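Local atomic coordinates of 2-C-methyl-D-erythritol 4-phosphate cytidylyltransferase (Thermus thermophilus HB8, PDB entry 2PX7), a protein that probably catalyses the transfer of a cytidylyl group from CTP to 2-C-methyl-D-erythritol 4-phosphate, an early step of isoprenoid biosynthesis. Residues A[166-171]-A[213-218]; A[91-96]-A[111-116]; A[175-180]-A[202-207]. All coordinates share one frame; numbering follows the deposited sequence.

Interaction 1: A[166-171]-A[213-218]; sequences LVQTPQ and ATAFKI
Gln-168, at the break in strand 165-174 of the central mixed sheet of this IspD-type nucleotidyltransferase fold, reaches to Ala-215, in the loop that leads from strand 207-210 to helix 221-231. The touching is mostly van der Waals. CG of Gln-168 lies beside its own backbone N and the chain runs straight on (chi2 -175°), which carries the terminal amide across the gap. Gln-168 NE2 lies 3.8 Å from Ala-215 CB, a methyl that itself points toward the sheet, and Gln-168 OE1 is 4.2 Å from the same CB, so the methyl sits against both ends of the amide.

Polar contacts across the pair are weaker than they look. NE2 of Gln-168 comes within 3.5 Å of Ala-215 O, but the angle is too poor for a hydrogen bond. The oxygen end is placed by OE1 accepting from the backbone N of Glu-212, just ahead of 213-218, so the glutamine still ties the strand to the start of this loop. The loop goes on to carry Lys-217, predicted to position MEP for the nucleophilic attack, while Leu-166 and Val-167 pair in an antiparallel ladder with a strand of the second subunit.

The remaining polar bond lies within 166-171, where the strand is interrupted, with a cis peptide before Pro-170. Gln-171, beyond it, reaches back, its amide also bonded to Asp-194 and Ala-196, and its NE2 donates to Gln-168 O at 3.3 Å, almost straight at 173°, with that oxygen lying in the plane of the Gln-171 amide.

Interaction 2: A[91-96]-A[111-116]; sequences ATRQAS and VHDVAR
Arg-93 grips Asp-113 side-on, and both of its donors go to a single oxygen. Arg-93 NE and Arg-93 NH2 each reach Asp-113 OD1 at 2.8 Å, forming a salt bridge. The N-H angles, near 144°, show each bond bent to share the acceptor. OD1 lies in the guanidinium plane, yet the carboxylate is turned 86° against it, so this is not the flat pairing of two nitrogens with two oxygens. NE meets OD1 nearly along its C-O axis, whereas NH2 comes in on the syn side, out of the carboxylate plane. An extended arginine chain, with CG anti to the backbone N (chi1 -180°), spans the distance from the first turn of helix 93-103.

Thr-92 N-caps this helix, its OG1 accepting from Ala-95 N at 3.3 Å. Asp-113 opens a type I turn to Arg-116 within the His-Asp-Val-Ala-Arg sequence that marks the IspD family, and His-112 NE2 donates to Arg-116 O at 2.8 Å across it. Arg-116 forms a salt bridge with Asp-145 of the second subunit.

Packing is modest: Val-111 CG1 lies 4.0 Å from Arg-93 NH2, approaching obliquely, and Pro-31 and Thr-169 touch the same arginine. With two N-H groups on one oxygen, Arg-93 would hold OD1 in place and is likely to limit turning of the carboxylate; the bridge also links the helix start to a loop bordering the predicted substrate-positioning Lys-217.

Interaction 3: A[175-180]-A[202-207]; sequences TALLRE and LGYPVA
This is an apolar contact near the surface, in which Leu-177 of helix 175-188 packs on Tyr-204 in the loop between helix 195-201 and strand 207-210, at the edge of the alpha/beta fold within this chain and away from the predicted catalytic positions. A CH-pi interaction is its centre: Leu-177 CD2 sits 3.5 Å from the centroid of the tyrosine ring and only 12° off the ring normal. Leu-177 CD1 lies on the same side, at the rim near the root of the ring, 3.7 Å from Tyr-204 CD1. CG of Leu-177 stands anti to the backbone N (chi1 173°), which sends the fork outward from the helix to meet it.

Pro-205 CD lies against the opposite face of the ring, toward its rim, while the hydroxyl at the far end is hydrogen-bonded to Ser-134 O. The ring is thus sandwiched and tethered at once. Replacing the tyrosine by an alanine would take away the surface that the leucine fork rests against and is likely to leave a gap between helix and loop, with Ser-134 O missing this partner.

Leu-202 extends the apolar patch one turn along the helix. It comes from the end of helix 195-201, which closes in a Schellman motif at Gly-203. The glycine has the positive phi (98°) of that motif; Leu-202 before it and Tyr-204 after it both point toward helix 175-188. Leu-202 CD1 touches Leu-177 CD1 at 3.9 Å, and the same methyl also meets Glu-180 CB at 3.7 Å.

How the interactions relate
Interactions 1 and 2, with centres about 13 Å apart, are joined through the backbone: Ile-218 N lies 2.7 Å from Ala-115 O and Gln-171 O lies 2.9 Å from Val-111 N, both probable hydrogen bonds. Together they border the predicted MEP-positioning region, where the side chains of Asp-113 and Lys-217 come within about 4 Å at their nearest atoms. Interaction 3 sits further out, its centre about 20 Å from that of interaction 1, although strand 165-174 runs directly into helix 175-188. Its helix nevertheless reaches interaction 2 through the core, where Val-111 CG2 packs 3.9 Å from Leu-178 CD2.

Interaction 1: A[166-171]-A[213-218]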
# COMPACT_ATOMS: atom_id res chain seq x y z
N LEU A 166 7.18 0.80 3.69
CA LEU A 166 5.98 0.88 4.49
C LEU A 166 6.19 -0.03 5.70
O LEU A 166 6.52 -1.21 5.55
CB LEU A 166 4.75 0.45 3.68
CG LEU A 166 4.46 1.28 2.43
CD1 LEU A 166 3.31 0.71 1.65
CD2 LEU A 166 4.22 2.72 2.78
N VAL A 167 6.01 0.54 6.89
CA VAL A 167 6.21 -0.20 8.13
C VAL A 167 4.89 -0.83 8.59
O VAL A 167 3.85 -0.15 8.65
CB VAL A 167 6.80 0.73 9.23
CG1 VAL A 167 7.06 -0.03 10.51
CG2 VAL A 167 8.10 1.38 8.75
N GLN A 168 4.93 -2.13 8.90
CA GLN A 168 3.73 -2.84 9.39
C GLN A 168 3.92 -3.30 10.83
O GLN A 168 4.87 -2.89 11.50
CB GLN A 168 3.42 -4.05 8.50
CG GLN A 168 3.44 -3.75 6.99
CD GLN A 168 3.01 -4.95 6.21
OE1 GLN A 168 3.64 -6.00 6.26
NE2 GLN A 168 1.91 -4.81 5.49
N THR A 169 2.99 -4.13 11.30
CA THR A 169 3.07 -4.81 12.59
C THR A 169 2.67 -6.28 12.32
O THR A 169 2.14 -6.56 11.26
CB THR A 169 2.14 -4.15 13.69
OG1 THR A 169 0.76 -4.46 13.42
CG2 THR A 169 2.33 -2.63 13.77
N PRO A 170 2.91 -7.21 13.26
CA PRO A 170 3.44 -7.02 14.62
C PRO A 170 4.91 -6.61 14.64
O PRO A 170 5.70 -7.02 13.77
CB PRO A 170 3.26 -8.41 15.26
CG PRO A 170 3.28 -9.38 14.11
CD PRO A 170 2.63 -8.63 12.96
N GLN A 171 5.28 -5.80 15.64
CA GLN A 171 6.69 -5.50 15.93
C GLN A 171 7.13 -6.28 17.17
O GLN A 171 6.42 -6.31 18.18
CB GLN A 171 6.89 -3.99 16.09
CG GLN A 171 6.25 -3.17 14.94
CD GLN A 171 6.70 -1.74 14.89
OE1 GLN A 171 7.29 -1.20 15.84
NE2 GLN A 171 6.47 -1.12 13.73
N ALA A 213 1.44 -8.10 2.10
CA ALA A 213 0.44 -7.23 1.50
C ALA A 213 -0.91 -7.35 2.15
O ALA A 213 -1.69 -6.41 2.15
CB ALA A 213 0.33 -7.50 -0.02
N THR A 214 -1.19 -8.53 2.71
CA THR A 214 -2.47 -8.79 3.35
C THR A 214 -2.58 -8.15 4.73
O THR A 214 -3.68 -7.94 5.23
CB THR A 214 -2.71 -10.30 3.50
OG1 THR A 214 -1.55 -10.88 4.11
CG2 THR A 214 -2.93 -10.93 2.11
N ALA A 215 -1.43 -7.83 5.34
CA ALA A 215 -1.40 -7.18 6.65
C ALA A 215 -1.61 -5.65 6.58
O ALA A 215 -1.02 -4.91 7.37
CB ALA A 215 -0.11 -7.50 7.36
N PHE A 216 -2.47 -5.20 5.67
CA PHE A 216 -2.73 -3.78 5.53
C PHE A 216 -3.59 -3.27 6.68
O PHE A 216 -4.32 -4.03 7.32
CB PHE A 216 -3.37 -3.44 4.16
CG PHE A 216 -4.70 -4.12 3.91
CD1 PHE A 216 -5.89 -3.50 4.28
CD2 PHE A 216 -4.76 -5.36 3.31
CE1 PHE A 216 -7.13 -4.13 4.05
CE2 PHE A 216 -5.99 -5.99 3.09
CZ PHE A 216 -7.17 -5.37 3.46
N LYS A 217 -3.48 -1.97 6.94
CA LYS A 217 -4.21 -1.34 8.02
C LYS A 217 -5.55 -0.87 7.48
O LYS A 217 -5.60 -0.27 6.41
CB LYS A 217 -3.40 -0.17 8.60
CG LYS A 217 -4.02 0.52 9.80
CD LYS A 217 -3.13 1.62 10.40
CE LYS A 217 -3.52 1.85 11.88
NZ LYS A 217 -3.07 3.18 12.44
N ILE A 218 -6.64 -1.15 8.20
CA ILE A 218 -7.95 -0.61 7.83
C ILE A 218 -8.09 0.78 8.43
O ILE A 218 -8.27 0.93 9.65
CB ILE A 218 -9.12 -1.52 8.26
CG1 ILE A 218 -8.98 -2.90 7.62
CG2 ILE A 218 -10.46 -0.85 7.91
CD1 ILE A 218 -9.96 -3.94 8.14

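Interaction 2: A[91-96]-A[111-116]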
# COMPACT_ATOMS: atom_id res chain seq x y z
N ALA A 91 -5.03 7.68 26.11
CA ALA A 91 -5.52 8.55 25.03
C ALA A 91 -4.81 8.28 23.70
O ALA A 91 -5.36 8.54 22.63
CB ALA A 91 -5.35 10.02 25.42
N THR A 92 -3.58 7.75 23.78
CA THR A 92 -2.80 7.42 22.58
C THR A 92 -2.41 5.95 22.57
O THR A 92 -2.32 5.33 23.63
CB THR A 92 -1.51 8.28 22.50
OG1 THR A 92 -0.70 8.05 23.66
CG2 THR A 92 -1.85 9.78 22.39
N ARG A 93 -2.20 5.40 21.38
CA ARG A 93 -1.72 4.03 21.19
C ARG A 93 -0.48 3.79 22.04
O ARG A 93 -0.39 2.79 22.74
CB ARG A 93 -1.44 3.77 19.69
CG ARG A 93 -0.93 2.36 19.33
CD ARG A 93 -0.21 2.40 17.95
NE ARG A 93 0.21 1.08 17.43
CZ ARG A 93 1.37 0.47 17.73
NH1 ARG A 93 2.23 1.03 18.58
NH2 ARG A 93 1.67 -0.71 17.18
N GLN A 94 0.45 4.74 22.02
CA GLN A 94 1.68 4.62 22.78
C GLN A 94 1.45 4.45 24.27
O GLN A 94 2.12 3.64 24.91
CB GLN A 94 2.57 5.84 22.53
CG GLN A 94 3.95 5.71 23.17
CD GLN A 94 4.89 6.82 22.75
OE1 GLN A 94 4.93 7.20 21.58
NE2 GLN A 94 5.67 7.32 23.69
N ALA A 95 0.53 5.25 24.82
CA ALA A 95 0.14 5.15 26.24
C ALA A 95 -0.50 3.80 26.52
O ALA A 95 -0.25 3.20 27.55
CB ALA A 95 -0.82 6.29 26.62
N SER A 96 -1.31 3.31 25.59
CA SER A 96 -1.91 1.98 25.75
C SER A 96 -0.84 0.90 25.77
O SER A 96 -0.90 0.01 26.62
CB SER A 96 -2.96 1.69 24.69
OG SER A 96 -4.03 2.63 24.78
N VAL A 111 3.86 -6.55 19.47
CA VAL A 111 2.91 -5.46 19.57
C VAL A 111 2.21 -5.31 18.21
O VAL A 111 2.87 -5.16 17.18
CB VAL A 111 3.59 -4.12 19.93
CG1 VAL A 111 2.54 -3.07 20.31
CG2 VAL A 111 4.61 -4.33 21.06
N HIS A 112 0.88 -5.35 18.22
CA HIS A 112 0.13 -5.41 16.98
C HIS A 112 -1.04 -4.44 16.92
O HIS A 112 -1.77 -4.28 17.88
CB HIS A 112 -0.34 -6.85 16.70
CG HIS A 112 -1.02 -7.01 15.38
ND1 HIS A 112 -0.35 -6.86 14.18
CD2 HIS A 112 -2.31 -7.27 15.06
CE1 HIS A 112 -1.19 -7.04 13.18
NE2 HIS A 112 -2.39 -7.29 13.69
N ASP A 113 -1.18 -3.77 15.77
CA ASP A 113 -2.31 -2.91 15.47
C ASP A 113 -3.52 -3.74 15.18
O ASP A 113 -3.48 -4.56 14.27
CB ASP A 113 -2.05 -2.13 14.18
CG ASP A 113 -1.00 -1.09 14.33
OD1 ASP A 113 -0.56 -0.82 15.47
OD2 ASP A 113 -0.61 -0.55 13.26
N VAL A 114 -4.61 -3.51 15.91
CA VAL A 114 -5.86 -4.25 15.72
C VAL A 114 -6.53 -3.95 14.36
O VAL A 114 -7.37 -4.72 13.89
CB VAL A 114 -6.86 -4.01 16.93
CG1 VAL A 114 -7.59 -2.68 16.79
CG2 VAL A 114 -7.85 -5.16 17.08
N ALA A 115 -6.15 -2.83 13.73
CA ALA A 115 -6.63 -2.49 12.39
C ALA A 115 -5.94 -3.28 11.26
O ALA A 115 -6.25 -3.06 10.10
CB ALA A 115 -6.52 -0.97 12.12
N ARG A 116 -5.02 -4.19 11.62
CA ARG A 116 -4.39 -5.12 10.66
C ARG A 116 -4.87 -6.56 10.93
O ARG A 116 -4.15 -7.34 11.53
CB ARG A 116 -2.85 -5.03 10.71
CG ARG A 116 -2.27 -3.62 10.41
CD ARG A 116 -0.73 -3.46 10.69
NE ARG A 116 -0.17 -2.45 9.80
CZ ARG A 116 0.18 -1.22 10.16
NH1 ARG A 116 0.08 -0.84 11.43
NH2 ARG A 116 0.63 -0.36 9.25

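Interaction 3: A[175-180]-A[202-207]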
# COMPACT_ATOMS: atom_id res chain seq x y z
N THR A 175 11.12 -7.88 25.85
CA THR A 175 10.24 -7.10 26.75
C THR A 175 11.03 -6.06 27.56
O THR A 175 10.61 -4.90 27.67
CB THR A 175 9.49 -8.05 27.70
OG1 THR A 175 8.91 -9.10 26.91
CG2 THR A 175 8.38 -7.31 28.46
N ALA A 176 12.17 -6.47 28.09
CA ALA A 176 13.05 -5.59 28.87
C ALA A 176 13.56 -4.39 28.05
O ALA A 176 13.75 -3.29 28.57
CB ALA A 176 14.23 -6.38 29.38
N LEU A 177 13.79 -4.61 26.76
CA LEU A 177 14.27 -3.54 25.91
C LEU A 177 13.14 -2.53 25.66
O LEU A 177 13.36 -1.33 25.74
CB LEU A 177 14.81 -4.11 24.59
CG LEU A 177 15.19 -3.10 23.51
CD1 LEU A 177 16.38 -2.20 23.94
CD2 LEU A 177 15.49 -3.84 22.22
N LEU A 178 11.95 -3.03 25.34
CA LEU A 178 10.81 -2.13 25.12
C LEU A 178 10.44 -1.32 26.39
O LEU A 178 10.05 -0.16 26.31
CB LEU A 178 9.60 -2.90 24.54
CG LEU A 178 8.48 -1.99 23.99
CD1 LEU A 178 9.02 -1.06 22.88
CD2 LEU A 178 7.28 -2.80 23.49
N ARG A 179 10.57 -1.95 27.56
CA ARG A 179 10.47 -1.21 28.83
C ARG A 179 11.51 -0.08 28.92
O ARG A 179 11.13 1.05 29.16
CB ARG A 179 10.45 -2.17 30.03
CG ARG A 179 9.26 -3.16 29.93
CD ARG A 179 8.59 -3.53 31.24
NE ARG A 179 8.99 -4.86 31.67
CZ ARG A 179 8.19 -5.90 31.91
NH1 ARG A 179 6.87 -5.83 31.82
NH2 ARG A 179 8.74 -7.04 32.28
N GLU A 180 12.79 -0.37 28.66
CA GLU A 180 13.80 0.70 28.62
C GLU A 180 13.42 1.82 27.65
O GLU A 180 13.59 3.00 27.97
CB GLU A 180 15.18 0.18 28.22
CG GLU A 180 15.86 -0.74 29.22
CD GLU A 180 16.27 -0.03 30.52
OE1 GLU A 180 16.54 1.19 30.51
OE2 GLU A 180 16.35 -0.73 31.55
N LEU A 202 16.97 4.86 21.83
CA LEU A 202 17.95 4.33 22.79
C LEU A 202 19.34 4.13 22.20
O LEU A 202 20.32 4.05 22.92
CB LEU A 202 17.45 3.01 23.38
CG LEU A 202 16.40 3.01 24.50
CD1 LEU A 202 16.06 1.56 24.86
CD2 LEU A 202 16.90 3.74 25.76
N GLY A 203 19.43 4.04 20.88
CA GLY A 203 20.68 3.67 20.25
C GLY A 203 20.68 2.19 19.92
O GLY A 203 21.73 1.64 19.57
N TYR A 204 19.52 1.53 20.05
CA TYR A 204 19.42 0.09 19.78
C TYR A 204 19.02 -0.19 18.31
O TYR A 204 18.03 0.36 17.82
CB TYR A 204 18.44 -0.60 20.74
CG TYR A 204 18.60 -2.12 20.81
CD1 TYR A 204 19.34 -2.72 21.82
CD2 TYR A 204 18.00 -2.96 19.85
CE1 TYR A 204 19.51 -4.10 21.89
CE2 TYR A 204 18.16 -4.35 19.90
CZ TYR A 204 18.91 -4.91 20.93
OH TYR A 204 19.08 -6.25 21.02
N PRO A 205 19.77 -1.09 17.63
CA PRO A 205 19.50 -1.41 16.22
C PRO A 205 18.17 -2.17 16.05
O PRO A 205 17.88 -3.11 16.78
CB PRO A 205 20.69 -2.31 15.83
CG PRO A 205 21.11 -2.96 17.15
CD PRO A 205 20.92 -1.85 18.16
N VAL A 206 17.36 -1.75 15.10
CA VAL A 206 16.09 -2.44 14.87
C VAL A 206 16.14 -3.15 13.52
O VAL A 206 16.24 -2.50 12.49
CB VAL A 206 14.88 -1.47 14.94
CG1 VAL A 206 13.57 -2.21 14.70
CG2 VAL A 206 14.87 -0.74 16.30
N ALA A 207 16.06 -4.47 13.54
CA ALA A 207 16.12 -5.27 12.33
C ALA A 207 14.80 -5.25 11.58
O ALA A 207 13.73 -5.03 12.16
CB ALA A 207 16.51 -6.72 12.67